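Local atomic coordinates of Alp7A (Bacillus subtilis, PDB entry 5EC0), a protein that binds adenine nucleotide as a plasmid-encoded bacterial actin relative and probably forms filaments that segregate plasmid DNA. Residues A[209-214]-A[324-329]; A[218-223]-A[237-242]. All coordinates share one frame; numbering follows the deposited sequence.

How the interactions relate
Both contacts belong to one five-stranded mixed sheet of the actin-type nucleotide-binding fold, and their centres lie about 9 Å apart. Interaction 1 joins its parallel strands 207-213 and 322-327; interaction 2 adds the antiparallel edge strand 236-239 to strand 218-223. The hairpin of 207-213 and 218-223 connects them, with probable hydrogen bonds from Asp212 N to Asp219 O and Phe210 N to Val221 O, both 2.8 Å. On the face that also carries Val209 and Tyr326, Cys211 SG packs on Leu220 CD2 at 3.6 Å. ADP lies at the C-terminal ends of the two parallel strands of interaction 1: Gly329 binds it, whereas the Asp219 side chain of interaction 2 stays about 7 Å away.

Interaction 1. Residues A[209-214]-A[324-329]. With ADP (adenosine-5'-diphosphate), chain D.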
# COMPACT_ATOMS: atom_id res chain seq x y z
N VAL A 209 -16.66 11.09 3.21
CA VAL A 209 -15.47 10.89 4.02
C VAL A 209 -14.72 9.61 3.61
O VAL A 209 -15.17 8.48 3.89
CB VAL A 209 -15.81 10.85 5.52
CG1 VAL A 209 -14.55 10.64 6.35
CG2 VAL A 209 -16.50 12.14 5.93
N PHE A 210 -13.59 9.80 2.93
CA PHE A 210 -12.73 8.68 2.55
C PHE A 210 -11.95 8.20 3.75
O PHE A 210 -11.19 8.98 4.32
CB PHE A 210 -11.76 9.08 1.45
CG PHE A 210 -12.15 8.61 0.09
CD1 PHE A 210 -13.47 8.60 -0.32
CD2 PHE A 210 -11.17 8.19 -0.81
CE1 PHE A 210 -13.83 8.18 -1.60
CE2 PHE A 210 -11.51 7.75 -2.08
CZ PHE A 210 -12.85 7.75 -2.48
N CYS A 211 -12.12 6.94 4.13
CA CYS A 211 -11.44 6.40 5.31
C CYS A 211 -10.42 5.31 4.95
O CYS A 211 -10.78 4.15 4.76
CB CYS A 211 -12.44 5.84 6.30
SG CYS A 211 -13.70 7.03 6.75
N ASP A 212 -9.16 5.72 4.85
CA ASP A 212 -8.06 4.82 4.55
C ASP A 212 -7.58 4.14 5.84
O ASP A 212 -6.74 4.67 6.57
CB ASP A 212 -6.92 5.61 3.88
CG ASP A 212 -5.82 4.71 3.32
OD1 ASP A 212 -5.78 3.50 3.62
OD2 ASP A 212 -4.96 5.25 2.59
N LEU A 213 -8.15 2.97 6.14
CA LEU A 213 -7.83 2.29 7.40
C LEU A 213 -6.67 1.33 7.21
O LEU A 213 -6.83 0.30 6.55
CB LEU A 213 -9.06 1.54 7.95
CG LEU A 213 -10.41 2.29 7.99
CD1 LEU A 213 -11.58 1.39 8.41
CD2 LEU A 213 -10.33 3.53 8.86
N GLY A 214 -5.53 1.64 7.81
CA GLY A 214 -4.34 0.83 7.68
C GLY A 214 -3.89 0.16 8.97
O GLY A 214 -4.51 0.32 10.02
N TYR A 324 -19.76 7.54 3.71
CA TYR A 324 -18.47 7.05 4.17
C TYR A 324 -18.00 5.93 3.27
O TYR A 324 -18.72 4.93 3.06
CB TYR A 324 -18.56 6.59 5.63
CG TYR A 324 -18.91 7.74 6.55
CD1 TYR A 324 -20.21 8.22 6.64
CD2 TYR A 324 -17.93 8.37 7.30
CE1 TYR A 324 -20.52 9.29 7.45
CE2 TYR A 324 -18.22 9.43 8.11
CZ TYR A 324 -19.52 9.89 8.18
OH TYR A 324 -19.81 10.95 8.99
N LEU A 325 -16.81 6.10 2.71
CA LEU A 325 -16.17 5.06 1.93
C LEU A 325 -14.94 4.57 2.66
O LEU A 325 -13.98 5.31 2.81
CB LEU A 325 -15.79 5.53 0.53
CG LEU A 325 -15.30 4.32 -0.29
CD1 LEU A 325 -16.45 3.62 -1.02
CD2 LEU A 325 -14.11 4.61 -1.23
N TYR A 326 -14.97 3.30 3.07
CA TYR A 326 -13.90 2.67 3.86
C TYR A 326 -12.99 1.81 2.98
O TYR A 326 -13.47 1.00 2.20
CB TYR A 326 -14.51 1.79 4.98
CG TYR A 326 -15.49 2.51 5.89
CD1 TYR A 326 -15.04 3.17 7.03
CD2 TYR A 326 -16.85 2.55 5.61
CE1 TYR A 326 -15.92 3.83 7.86
CE2 TYR A 326 -17.74 3.21 6.44
CZ TYR A 326 -17.26 3.85 7.56
OH TYR A 326 -18.12 4.52 8.39
N PHE A 327 -11.68 2.01 3.10
CA PHE A 327 -10.73 1.15 2.38
C PHE A 327 -9.41 0.98 3.16
O PHE A 327 -9.37 1.14 4.38
CB PHE A 327 -10.45 1.69 0.94
CG PHE A 327 -9.97 3.13 0.88
CD1 PHE A 327 -10.85 4.18 1.04
CD2 PHE A 327 -8.63 3.42 0.62
CE1 PHE A 327 -10.41 5.50 0.99
CE2 PHE A 327 -8.18 4.72 0.54
CZ PHE A 327 -9.07 5.77 0.72
N GLY A 328 -8.33 0.64 2.46
CA GLY A 328 -7.14 0.17 3.15
C GLY A 328 -7.27 -1.31 3.48
O GLY A 328 -8.36 -1.89 3.37
N GLY A 329 -6.15 -1.93 3.88
CA GLY A 329 -6.11 -3.35 4.17
C GLY A 329 -6.91 -3.72 5.42
O GLY A 329 -7.49 -4.81 5.51
PB ADP D . -0.39 -0.13 6.26
O1B ADP D . 0.29 0.24 4.95
O2B ADP D . -0.44 0.95 7.32
O3B ADP D . -0.00 -1.47 6.85
PA ADP D . -2.50 -1.35 4.69
O1A ADP D . -1.37 -1.96 3.88
O2A ADP D . -3.68 -0.70 3.98
O3A ADP D . -1.94 -0.34 5.83
O5' ADP D . -3.10 -2.47 5.66
C5' ADP D . -2.33 -3.58 6.11
C4' ADP D . -3.36 -4.54 6.66
O4' ADP D . -4.03 -5.15 5.56
C3' ADP D . -2.78 -5.69 7.47
O3' ADP D . -2.87 -5.42 8.87
C2' ADP D . -3.67 -6.87 7.12
O2' ADP D . -4.46 -7.18 8.27
C1' ADP D . -4.58 -6.39 6.00
N9 ADP D . -4.66 -7.30 4.84
C8 ADP D . -5.83 -7.65 4.27
N7 ADP D . -5.63 -8.49 3.22
C5 ADP D . -4.31 -8.68 3.11
C6 ADP D . -3.46 -9.46 2.20
N6 ADP D . -4.03 -10.20 1.21
N1 ADP D . -2.12 -9.40 2.39
C2 ADP D . -1.58 -8.67 3.39
N3 ADP D . -2.30 -7.92 4.27
C4 ADP D . -3.66 -7.89 4.18
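Phe327 turns the edge of its ring toward the face of Phe210 in an offset edge-to-face pair, planes at 71° and Phe327 CE1 3.3 Å from Phe210 CD2. Phe327 CG sits between its own backbone N and carbonyl carbon (chi1 55°), folding the ring over the neighbouring strand with Asp212 CA over its centre. Leu325 CD2 lies over a face of the Phe210 ring. On the opposite sheet face, Cys211 CB meets Tyr326 CD1 at 3.8 Å, and Val209 CB packs on Tyr324 CD2.

Four backbone bonds, from Leu325 N to Val209 O through Leu213 N to Phe327 O, set the register of these adjacent parallel strands of the actin-type ATPase fold, whose C-terminal ends carry Gly214, Gly328 and Gly329 of the ADP pocket. Gly329 N gives a nearly straight bond to ADP O2A (2.8 Å, 168°); at Gly214 a side chain would collide with the phosphates.

Asp212 OD2 is hydrogen-bonded to Ser181 OG and Asn365 ND2, holding its carboxylate; its side chain lies about 4 Å from the bound magnesium ion. Tyr326 OH is hydrogen-bonded to His355 ND1. Helices 185-189 and 364-386 pack on the Phe210, Leu325 and Phe327 face; strand 218-223 flanks 207-213.

Interaction 2. Residues A[218-223]-A[237-242]; sequences DDLVLL and VSNTAP
Ser238 OG donates a short hydrogen bond to Asp219 OD1, 2.6 Å away, across a non-hydrogen-bonded antiparallel pair. With OG anti to the backbone N (chi1 -167°), the hydroxyl reaches the anti side of the carboxylate, 31° out of its plane. The other oxygen, Asp219 OD2, bonds to Thr217 OG1, so both oxygens of this buried group have a hydroxyl partner. A leucine at Asp219 would probably leave the hydroxyls of Ser238 and Thr217 without their carboxylate partner. The Asp219 side chain is about 6 Å from the bound magnesium ion.

Backbone bonds flank this pair. Asp218 and Asn239 bond in both directions, the longer being Asp218 N to Asn239 O at 3.2 Å. Leu220 and Val237 do likewise, Leu220 N meeting Val237 O at 2.7 Å nearly along the C=O axis. Between them, Asp219 CA makes a CA-H...O contact with Val237 O at 3.3 Å. The strands thus form the antiparallel margin of the actin-type sheet, with 236-239 outermost within the chain and 218-223 continuing inward to 207-213.

Side-chain packing is sparse and lies on the opposite sheet face from the Asp219-Ser238 pair. The Leu220 and Asn239 side chains cross obliquely, Leu220 CD1 3.4 Å from Asn239 ND2. This amide nitrogen is buried by the contact without a polar partner in the model. Helix 292-313 packs against the same face, touching Leu220 and Val237.

Water extends the contact past the paired residues: one molecule donates to Asp218 OD2 at 2.9 Å and accepts from Ala241 N at 2.7 Å, bridging to the poorly ordered Thr240 and Ala241, in the loop that leads through Pro242 at the N-cap to helix 243-254. Asp218 OD2 also forms a salt bridge with Lys306 of helix 292-313.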
# COMPACT_ATOMS: atom_id res chain seq x y z
N ASP A 218 -4.73 5.63 10.44
CA ASP A 218 -6.04 5.77 9.82
C ASP A 218 -6.19 7.19 9.25
O ASP A 218 -6.22 8.16 10.00
CB ASP A 218 -7.15 5.46 10.82
CG ASP A 218 -7.07 4.03 11.32
OD1 ASP A 218 -7.24 3.10 10.50
OD2 ASP A 218 -6.81 3.83 12.52
N ASP A 219 -6.25 7.29 7.93
CA ASP A 219 -6.23 8.59 7.26
C ASP A 219 -7.57 8.91 6.61
O ASP A 219 -8.14 8.08 5.90
CB ASP A 219 -5.11 8.64 6.22
CG ASP A 219 -3.79 8.09 6.76
OD1 ASP A 219 -3.04 8.86 7.39
OD2 ASP A 219 -3.51 6.90 6.55
N LEU A 220 -8.07 10.11 6.85
CA LEU A 220 -9.38 10.49 6.34
C LEU A 220 -9.31 11.73 5.47
O LEU A 220 -8.60 12.70 5.79
CB LEU A 220 -10.35 10.71 7.50
CG LEU A 220 -10.56 9.51 8.43
CD1 LEU A 220 -9.67 9.61 9.65
CD2 LEU A 220 -12.01 9.42 8.86
N VAL A 221 -10.03 11.69 4.35
CA VAL A 221 -10.11 12.83 3.44
C VAL A 221 -11.57 13.24 3.20
O VAL A 221 -12.41 12.39 2.94
CB VAL A 221 -9.47 12.51 2.09
CG1 VAL A 221 -9.19 13.80 1.33
CG2 VAL A 221 -8.19 11.73 2.29
N LEU A 222 -11.87 14.53 3.30
CA LEU A 222 -13.23 14.99 3.04
C LEU A 222 -13.36 15.44 1.58
O LEU A 222 -12.77 16.43 1.18
CB LEU A 222 -13.62 16.10 4.02
CG LEU A 222 -15.06 16.64 3.96
CD1 LEU A 222 -16.05 15.51 4.19
CD2 LEU A 222 -15.28 17.75 5.01
N LEU A 223 -14.11 14.67 0.79
CA LEU A 223 -14.32 14.98 -0.62
C LEU A 223 -15.69 15.59 -0.86
O LEU A 223 -16.72 14.95 -0.61
CB LEU A 223 -14.16 13.74 -1.50
CG LEU A 223 -12.90 12.89 -1.29
CD1 LEU A 223 -12.89 11.69 -2.21
CD2 LEU A 223 -11.64 13.70 -1.50
N VAL A 237 -6.88 14.39 7.28
CA VAL A 237 -6.55 14.10 8.68
C VAL A 237 -5.96 12.70 8.85
O VAL A 237 -6.44 11.75 8.24
CB VAL A 237 -7.78 14.28 9.59
CG1 VAL A 237 -7.50 13.77 10.99
CG2 VAL A 237 -8.23 15.75 9.63
N SER A 238 -4.91 12.59 9.66
CA SER A 238 -4.32 11.30 10.00
C SER A 238 -4.43 11.00 11.51
O SER A 238 -4.19 11.88 12.33
CB SER A 238 -2.86 11.27 9.56
OG SER A 238 -2.36 9.95 9.60
N ASN A 239 -4.78 9.76 11.85
CA ASN A 239 -4.84 9.32 13.26
C ASN A 239 -3.82 8.24 13.62
O ASN A 239 -3.49 7.42 12.76
CB ASN A 239 -6.22 8.77 13.59
CG ASN A 239 -7.28 9.84 13.63
OD1 ASN A 239 -7.37 10.59 14.60
ND2 ASN A 239 -8.09 9.90 12.59
N THR A 240 -3.36 8.21 14.87
CA THR A 240 -2.47 7.14 15.33
C THR A 240 -2.79 6.57 16.73
O THR A 240 -2.23 6.99 17.75
CB THR A 240 -1.01 7.60 15.29
OG1 THR A 240 -0.73 8.19 14.01
CG2 THR A 240 -0.08 6.42 15.51
N ALA A 241 -3.71 5.60 16.74
CA ALA A 241 -3.89 4.62 17.82
C ALA A 241 -4.12 3.26 17.14
O ALA A 241 -5.25 2.78 17.06
CB ALA A 241 -5.06 4.98 18.73
N PRO A 242 -3.03 2.65 16.64
CA PRO A 242 -3.09 1.74 15.49
C PRO A 242 -3.75 0.38 15.71
O PRO A 242 -3.87 -0.12 16.83
CB PRO A 242 -1.61 1.53 15.16
CG PRO A 242 -0.92 1.64 16.48
CD PRO A 242 -1.69 2.70 17.23
O HOH W 1 -5.29 4.99 14.65